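Local structure of oligogalacturonate-specific porin KdgM (Dickeya dadantii, 4FQE) at residues 97-100 with 106-109; 138-141 with 147-150; 81-84 with 89-92. The protein forms a monomeric outer-membrane beta-barrel porin specific for oligogalacturonides and is required for full virulence. All blocks are in the same frame, centred on the assembly; numbering follows the deposited sequence.

In the fold
All three contacts are antiparallel hairpin pairings in one 12-stranded barrel, each with an apolar, detergent-touching face and a polar one. Contacts 1 and 2 lie near the short-turn end, are surface contacts and keep regular ladders. They touch where neighbouring strands 105-116 and 131-142 meet, S106 N lying 2.9 Å from D139 O in a probable hydrogen bond. Contact 3 shares strand 90-100 with contact 1 but lies toward the other rim, its centre about 24 Å from that of contact 1. It is partly buried and more loosely paired, its polar face bearing E83, R92 and N90, against one arginine in contact 1 and D139 with a threonine pair in contact 2.

Contact 1 (97-100 with 106-109); sequences GRAN and SVAL. With C8E ((hydroxyethyloxy)tri(ethyloxy)octane), chain E.
G97 to N100 pair with L109 to S106 in regular antiparallel register, the strand axes 4.7 Å apart at their closest and 167° between directions. G97 and L109 exchange two backbone hydrogen bonds, as do A99 and V107; the bond from A99 N to V107 O, at 2.9 Å, is nearly straight. In the non-hydrogen-bonded pairs the backbones come closer, with R98 CA 4.3 Å from A108 CA. A108 suits such a place because its methyl takes little room beside the arginine stem.

R98 leaves its strand with CG anti to the backbone N (chi1 178°) and stays extended to NE, which carries the guanidinium across to S106. R98 NE passes 3.7 Å from S106 CB, and R98 NH2 lies 3.6 Å from S106 OG in an oblique approach, a loose polar contact. On this same face N100 OD1 sits 3.6 Å from S106 CB. The amide of N100 has its strongest partner in S72, whose carbonyl O receives ND2; the amide nitrogen also lies above one face of the R98 guanidinium, toward its rim.

The other face is apolar. A99 CB meets V107 CG2 at 3.9 Å, a methyl-to-methyl contact of two small apolar groups. Glycine suits position 97 because a CB there would point to this face, where the octyl end of the detergent already sits: C1 comes within 3.4 Å of G97 CA. L109 turns its branched end away from strand 97-100, and its CD2 lies near detergent C4.

Polar R98, N100 and S106 on one face and G97, A99, V107 and L109 on the detergent-covered, membrane-facing side are the two-sided pattern of a transmembrane hairpin in an outer-membrane beta barrel, whose polar face lines the interior.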
loop_
_atom_site.group_PDB
_atom_site.type_symbol
_atom_site.label_atom_id
_atom_site.label_comp_id
_atom_site.label_asym_id
_atom_site.label_seq_id
_atom_site.Cartn_x
_atom_site.Cartn_y
_atom_site.Cartn_z
ATOM N N GLY A 97 -9.366 8.960 0.701
ATOM C CA GLY A 97 -9.977 9.741 -0.364
ATOM C C GLY A 97 -9.094 9.795 -1.569
ATOM O O GLY A 97 -7.866 9.900 -1.436
ATOM N N ARG A 98 -9.703 9.743 -2.749
ATOM C CA ARG A 98 -8.963 9.804 -4.000
ATOM C C ARG A 98 -9.554 10.830 -4.963
ATOM O O ARG A 98 -10.775 10.925 -5.112
ATOM C CB ARG A 98 -8.924 8.427 -4.665
ATOM C CG ARG A 98 -8.205 8.416 -6.002
ATOM C CD ARG A 98 -8.209 7.043 -6.660
ATOM N NE ARG A 98 -7.457 7.082 -7.917
ATOM C CZ ARG A 98 -7.352 6.080 -8.793
ATOM N NH1 ARG A 98 -7.968 4.900 -8.596
ATOM N NH2 ARG A 98 -6.636 6.263 -9.889
ATOM N N ALA A 99 -8.678 11.600 -5.614
ATOM C CA ALA A 99 -9.087 12.518 -6.685
ATOM C C ALA A 99 -8.293 12.228 -7.953
ATOM O O ALA A 99 -7.078 12.311 -7.932
ATOM C CB ALA A 99 -8.868 13.963 -6.256
ATOM N N ASN A 100 -8.976 11.835 -9.019
ATOM C CA ASN A 100 -8.360 11.806 -10.347
ATOM C C ASN A 100 -8.270 13.190 -10.959
ATOM O O ASN A 100 -9.249 13.723 -11.495
ATOM C CB ASN A 100 -9.100 10.856 -11.270
ATOM C CG ASN A 100 -9.179 9.476 -10.697
ATOM O OD1 ASN A 100 -8.165 8.907 -10.309
ATOM N ND2 ASN A 100 -10.382 8.932 -10.605
ATOM N N SER A 106 -3.267 10.921 -10.366
ATOM C CA SER A 106 -4.169 10.823 -9.220
ATOM C C SER A 106 -3.488 11.186 -7.915
ATOM O O SER A 106 -2.263 11.075 -7.769
ATOM C CB SER A 106 -4.836 9.449 -9.129
ATOM O OG SER A 106 -3.882 8.416 -9.171
ATOM N N VAL A 107 -4.299 11.630 -6.957
ATOM C CA VAL A 107 -3.818 11.965 -5.627
ATOM C C VAL A 107 -4.716 11.314 -4.601
ATOM O O VAL A 107 -5.912 11.215 -4.803
ATOM C CB VAL A 107 -3.701 13.485 -5.418
ATOM C CG1 VAL A 107 -2.678 14.081 -6.414
ATOM C CG2 VAL A 107 -5.027 14.183 -5.583
ATOM N N ALA A 108 -4.145 10.807 -3.522
ATOM C CA ALA A 108 -4.982 10.212 -2.452
ATOM C C ALA A 108 -4.479 10.644 -1.100
ATOM O O ALA A 108 -3.323 11.035 -0.947
ATOM C CB ALA A 108 -5.041 8.693 -2.580
ATOM N N LEU A 109 -5.362 10.599 -0.118
ATOM C CA LEU A 109 -5.001 10.832 1.247
ATOM C C LEU A 109 -5.715 9.762 2.082
ATOM O O LEU A 109 -6.900 9.471 1.870
ATOM C CB LEU A 109 -5.372 12.247 1.686
ATOM C CG LEU A 109 -4.915 12.670 3.086
ATOM C CD1 LEU A 109 -3.403 12.732 3.169
ATOM C CD2 LEU A 109 -5.524 14.000 3.512
HETATM C C1 C8E E . -10.131 12.353 1.772
HETATM C C2 C8E E . -10.916 12.027 3.027
HETATM C C3 C8E E . -10.144 11.122 3.982
HETATM C C4 C8E E . -8.836 11.755 4.432
HETATM C C5 C8E E . -8.684 11.793 5.948
HETATM C C6 C8E E . -9.675 12.768 6.600
HETATM C C7 C8E E . -9.142 13.587 7.788
HETATM C C8 C8E E . -7.630 13.588 8.017
HETATM O O9 C8E E . -7.279 14.338 9.185
HETATM C C10 C8E E . -5.868 14.427 9.421
HETATM C C11 C8E E . -5.522 14.221 10.892
HETATM O O12 C8E E . -4.336 14.964 11.221
HETATM C C13 C8E E . -4.613 16.306 11.647
HETATM C C14 C8E E . -3.479 17.276 11.301
HETATM O O15 C8E E . -2.994 17.074 9.963
HETATM C C16 C8E E . -1.567 17.166 9.896
HETATM C C17 C8E E . -1.059 17.108 8.452
HETATM O O18 C8E E . 0.321 16.716 8.423
HETATM C C19 C8E E . 1.218 17.678 8.987
HETATM C C20 C8E E . 1.649 17.238 10.387
HETATM O O21 C8E E . 1.358 18.225 11.386
#

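Contact 2 (138-141 with 147-150); sequences IDYT and TIGY. With C8E ((hydroxyethyloxy)tri(ethyloxy)octane), chain I.
I138 to T141 pair with Y150 to T147 as a beta hairpin of the porin barrel. The backbones run antiparallel, 168° between directions, and two-way hydrogen bonds link I138 with Y150 and Y140 with I148.

Apolar contacts fill the face turned to detergent. I148 CG2 lies at the edge of the Y140 ring and 4.1 Å from Y140 CB, and the octyl chain rests on both residues: C1 is 3.6 Å from Y140 CB and C4 is 3.7 Å from I148 CG2. The ring of Y150, set by CG anti to the backbone N (chi1 168°), meets the start of the ether portion, detergent C11 lying 3.6 Å from Y150 CE2. Its hydroxyl bonds to H174, so the tyrosine combines an apolar flank with an anchored polar end.

Polar contacts hold the other face. T141 OG1 and T147 OG1 hydrogen-bond at 3.2 Å; threonine's short side chain puts a hydroxyl right beside the backbone, so two facing threonines can bond. G149 bears no side chain, which lets the D139 carboxylate fold over it, D139 OD2 3.2 Å from G149 CA. A water lies 2.6 Å from D139 OD2, probably donating to it, and is more weakly bonded to the backbone O of Y150.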
loop_
_atom_site.group_PDB
_atom_site.type_symbol
_atom_site.label_atom_id
_atom_site.label_comp_id
_atom_site.label_asym_id
_atom_site.label_seq_id
_atom_site.Cartn_x
_atom_site.Cartn_y
_atom_site.Cartn_z
ATOM N N ILE A 138 0.808 10.574 -4.705
ATOM C CA ILE A 138 0.649 11.168 -6.027
ATOM C C ILE A 138 1.192 10.167 -7.015
ATOM O O ILE A 138 2.325 9.670 -6.847
ATOM C CB ILE A 138 1.436 12.471 -6.208
ATOM C CG1 ILE A 138 1.141 13.428 -5.070
ATOM C CG2 ILE A 138 1.134 13.083 -7.587
ATOM C CD1 ILE A 138 1.843 14.766 -5.212
ATOM N N ASP A 139 0.381 9.834 -8.006
ATOM C CA ASP A 139 0.708 8.779 -8.957
ATOM C C ASP A 139 0.462 9.232 -10.376
ATOM O O ASP A 139 -0.602 9.755 -10.706
ATOM C CB ASP A 139 -0.108 7.520 -8.676
ATOM C CG ASP A 139 0.223 6.893 -7.321
ATOM O OD1 ASP A 139 -0.612 6.912 -6.400
ATOM O OD2 ASP A 139 1.331 6.422 -7.145
ATOM N N TYR A 140 1.459 9.015 -11.219
ATOM C CA TYR A 140 1.424 9.511 -12.584
ATOM C C TYR A 140 1.782 8.407 -13.550
ATOM O O TYR A 140 2.836 7.775 -13.424
ATOM C CB TYR A 140 2.394 10.676 -12.738
ATOM C CG TYR A 140 2.457 11.196 -14.167
ATOM C CD1 TYR A 140 3.626 11.125 -14.912
ATOM C CD2 TYR A 140 1.324 11.714 -14.776
ATOM C CE1 TYR A 140 3.676 11.591 -16.228
ATOM C CE2 TYR A 140 1.358 12.178 -16.079
ATOM C CZ TYR A 140 2.530 12.110 -16.796
ATOM O OH TYR A 140 2.551 12.560 -18.086
ATOM N N THR A 141 0.886 8.133 -14.479
ATOM C CA THR A 141 1.111 7.100 -15.470
ATOM C C THR A 141 1.542 7.705 -16.785
ATOM O O THR A 141 0.962 8.691 -17.253
ATOM C CB THR A 141 -0.145 6.250 -15.641
ATOM O OG1 THR A 141 -0.473 5.671 -14.369
ATOM C CG2 THR A 141 0.073 5.144 -16.652
ATOM N N THR A 147 4.211 3.634 -14.236
ATOM C CA THR A 147 3.669 4.486 -13.203
ATOM C C THR A 147 4.771 4.919 -12.272
ATOM O O THR A 147 5.540 4.075 -11.757
ATOM C CB THR A 147 2.561 3.774 -12.401
ATOM O OG1 THR A 147 1.534 3.359 -13.304
ATOM C CG2 THR A 147 1.978 4.694 -11.330
ATOM N N ILE A 148 4.865 6.227 -12.045
ATOM C CA ILE A 148 5.758 6.732 -10.987
ATOM C C ILE A 148 4.861 7.264 -9.858
ATOM O O ILE A 148 3.913 8.034 -10.111
ATOM C CB ILE A 148 6.759 7.789 -11.519
ATOM C CG1 ILE A 148 7.802 8.212 -10.455
ATOM C CG2 ILE A 148 6.036 9.040 -12.035
ATOM C CD1 ILE A 148 9.030 7.315 -10.302
ATOM N N GLY A 149 5.159 6.859 -8.628
ATOM C CA GLY A 149 4.383 7.266 -7.456
ATOM C C GLY A 149 5.221 7.844 -6.345
ATOM O O GLY A 149 6.268 7.273 -6.006
ATOM N N TYR A 150 4.803 8.979 -5.792
ATOM C CA TYR A 150 5.435 9.546 -4.596
ATOM C C TYR A 150 4.439 9.377 -3.443
ATOM O O TYR A 150 3.254 9.608 -3.615
ATOM C CB TYR A 150 5.791 11.020 -4.758
ATOM C CG TYR A 150 6.169 11.719 -3.452
ATOM C CD1 TYR A 150 5.362 12.695 -2.911
ATOM C CD2 TYR A 150 7.313 11.354 -2.734
ATOM C CE1 TYR A 150 5.671 13.317 -1.710
ATOM C CE2 TYR A 150 7.640 11.983 -1.539
ATOM C CZ TYR A 150 6.808 12.979 -1.040
ATOM O OH TYR A 150 7.108 13.634 0.124
HETATM C C1 C8E I . 4.034 13.532 -11.339
HETATM C C2 C8E I . 4.448 13.491 -9.879
HETATM C C3 C8E I . 4.793 12.080 -9.384
HETATM C C4 C8E I . 6.290 11.772 -9.480
HETATM C C5 C8E I . 7.075 12.101 -8.211
HETATM C C6 C8E I . 8.314 11.214 -8.067
HETATM C C7 C8E I . 9.543 11.945 -7.536
HETATM C C8 C8E I . 9.264 12.573 -6.176
HETATM O O9 C8E I . 10.469 12.690 -5.411
HETATM C C10 C8E I . 10.276 13.280 -4.123
HETATM C C11 C8E I . 10.825 12.307 -3.095
HETATM O O12 C8E I . 11.582 13.003 -2.113
HETATM C C13 C8E I . 12.485 12.111 -1.468
HETATM C C14 C8E I . 13.252 12.874 -0.409
HETATM O O15 C8E I . 14.288 12.026 0.101
HETATM C C16 C8E I . 14.455 12.192 1.503
HETATM C C17 C8E I . 15.847 12.717 1.791
HETATM O O18 C8E I . 16.169 12.381 3.143
HETATM C C19 C8E I . 17.500 12.775 3.484
HETATM C C20 C8E I . 18.447 11.609 3.230
HETATM O O21 C8E I . 18.650 10.852 4.432
HETATM O O HOH W 1 2.142 6.934 -4.699
#

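Contact 3 (81-84 with 89-92); sequences SLES and NNYR
The hairpin of strands 74-85 and 90-100 closes near the barrel rim that carries the longer loops, and S81 to S84 face R92 to N89 close to its turn. Pairing is less regular here. E83 N bonds straight to N90 O at 2.9 Å, but the return bond from N90 N to E83 O stretches to 3.3 Å. R92 N reaches S81 O from well outside the carbonyl plane.

On one face L82 and Y91 cross obliquely, the leucine branch L82 CD2 lying 3.7 Å from ring atom Y91 CD1. The Y91 ring turns its edge to S81 O, which lies 3.4 Å from Y91 CD1. A branched aliphatic beside an aromatic suits this outer, apolar side, where Y91 also touches detergent.

The other face is polar. E83 and N90 run alongside each other into the barrel, with carboxylate and amide planes 61° apart. R92 bends at chi3 (-70°), bringing R92 NH2 to 3.9 Å from E83 OE1. This long salt bridge is one of charge alone, since the oxygen stands well out of the guanidinium plane. A water at the guanidinium edge, in plane, accepts from R92 NE at 3.0 Å and donates to S81 OG, tying the short serine to the long arginine.

The stronger partners lie outside: E83 bridges to K38 of strand 31-40, two strands away, and R92 to E61 of strand 57-69, which adjoins the hairpin, while R112 of strand 105-116 brings a like charge close to R92. Backbone hydrogen bonds between L82 and V62 and between Y91 and F115 join the hairpin to strands 57-69 and 105-116 on its two flanks.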
loop_
_atom_site.group_PDB
_atom_site.type_symbol
_atom_site.label_atom_id
_atom_site.label_comp_id
_atom_site.label_asym_id
_atom_site.label_seq_id
_atom_site.Cartn_x
_atom_site.Cartn_y
_atom_site.Cartn_z
ATOM N N SER A 81 -8.967 -3.374 8.767
ATOM C CA SER A 81 -7.849 -4.332 8.708
ATOM C C SER A 81 -7.424 -4.807 10.090
ATOM O O SER A 81 -7.523 -4.083 11.078
ATOM C CB SER A 81 -6.656 -3.783 7.961
ATOM O OG SER A 81 -6.173 -2.566 8.482
ATOM N N LEU A 82 -7.010 -6.054 10.149
ATOM C CA LEU A 82 -6.513 -6.662 11.383
ATOM C C LEU A 82 -5.226 -7.317 10.971
ATOM O O LEU A 82 -5.213 -8.006 9.970
ATOM C CB LEU A 82 -7.444 -7.737 11.872
ATOM C CG LEU A 82 -8.805 -7.303 12.385
ATOM C CD1 LEU A 82 -9.534 -8.593 12.815
ATOM C CD2 LEU A 82 -8.635 -6.317 13.533
ATOM N N GLU A 83 -4.162 -7.096 11.729
ATOM C CA GLU A 83 -2.952 -7.884 11.536
ATOM C C GLU A 83 -2.616 -8.695 12.780
ATOM O O GLU A 83 -2.816 -8.225 13.883
ATOM C CB GLU A 83 -1.779 -6.996 11.146
ATOM C CG GLU A 83 -0.434 -7.733 11.269
ATOM C CD GLU A 83 0.665 -7.188 10.386
ATOM O OE1 GLU A 83 0.480 -6.143 9.758
ATOM O OE2 GLU A 83 1.714 -7.849 10.298
ATOM N N SER A 84 -2.091 -9.908 12.567
ATOM C CA SER A 84 -1.701 -10.852 13.630
ATOM C C SER A 84 -0.261 -11.310 13.382
ATOM O O SER A 84 0.023 -11.874 12.321
ATOM C CB SER A 84 -2.584 -12.085 13.579
ATOM O OG SER A 84 -3.887 -11.847 14.052
ATOM N N ASN A 89 0.650 -6.284 15.946
ATOM C CA ASN A 89 -0.683 -6.846 16.204
ATOM C C ASN A 89 -1.591 -5.699 16.427
ATOM O O ASN A 89 -1.592 -5.123 17.497
ATOM C CB ASN A 89 -0.705 -7.729 17.445
ATOM C CG ASN A 89 0.125 -8.959 17.292
ATOM O OD1 ASN A 89 -0.385 -10.030 16.938
ATOM N ND2 ASN A 89 1.420 -8.827 17.554
ATOM N N ASN A 90 -2.351 -5.350 15.405
ATOM C CA ASN A 90 -3.049 -4.090 15.385
ATOM C C ASN A 90 -4.318 -4.200 14.607
ATOM O O ASN A 90 -4.429 -4.967 13.665
ATOM C CB ASN A 90 -2.189 -2.924 14.768
ATOM C CG ASN A 90 -1.249 -3.384 13.673
ATOM O OD1 ASN A 90 -0.250 -2.699 13.330
ATOM N ND2 ASN A 90 -1.540 -4.549 13.106
ATOM N N TYR A 91 -5.259 -3.407 15.052
ATOM C CA TYR A 91 -6.484 -3.102 14.347
ATOM C C TYR A 91 -6.246 -1.719 13.719
ATOM O O TYR A 91 -5.920 -0.778 14.406
ATOM C CB TYR A 91 -7.643 -3.068 15.337
ATOM C CG TYR A 91 -8.882 -2.402 14.834
ATOM C CD1 TYR A 91 -9.406 -2.715 13.588
ATOM C CD2 TYR A 91 -9.539 -1.458 15.592
ATOM C CE1 TYR A 91 -10.548 -2.087 13.111
ATOM C CE2 TYR A 91 -10.706 -0.852 15.133
ATOM C CZ TYR A 91 -11.195 -1.174 13.884
ATOM O OH TYR A 91 -12.342 -0.560 13.407
ATOM N N ARG A 92 -6.384 -1.635 12.405
ATOM C CA ARG A 92 -6.120 -0.394 11.684
ATOM C C ARG A 92 -7.234 -0.171 10.686
ATOM O O ARG A 92 -7.112 -0.578 9.531
ATOM C CB ARG A 92 -4.755 -0.484 10.996
ATOM C CG ARG A 92 -3.610 -0.816 11.940
ATOM C CD ARG A 92 -2.253 -0.630 11.288
ATOM N NE ARG A 92 -1.980 -1.628 10.259
ATOM C CZ ARG A 92 -0.918 -1.620 9.450
ATOM N NH1 ARG A 92 -0.029 -0.640 9.511
ATOM N NH2 ARG A 92 -0.742 -2.588 8.552
HETATM O O HOH W 2 -3.915 -3.933 10.306
#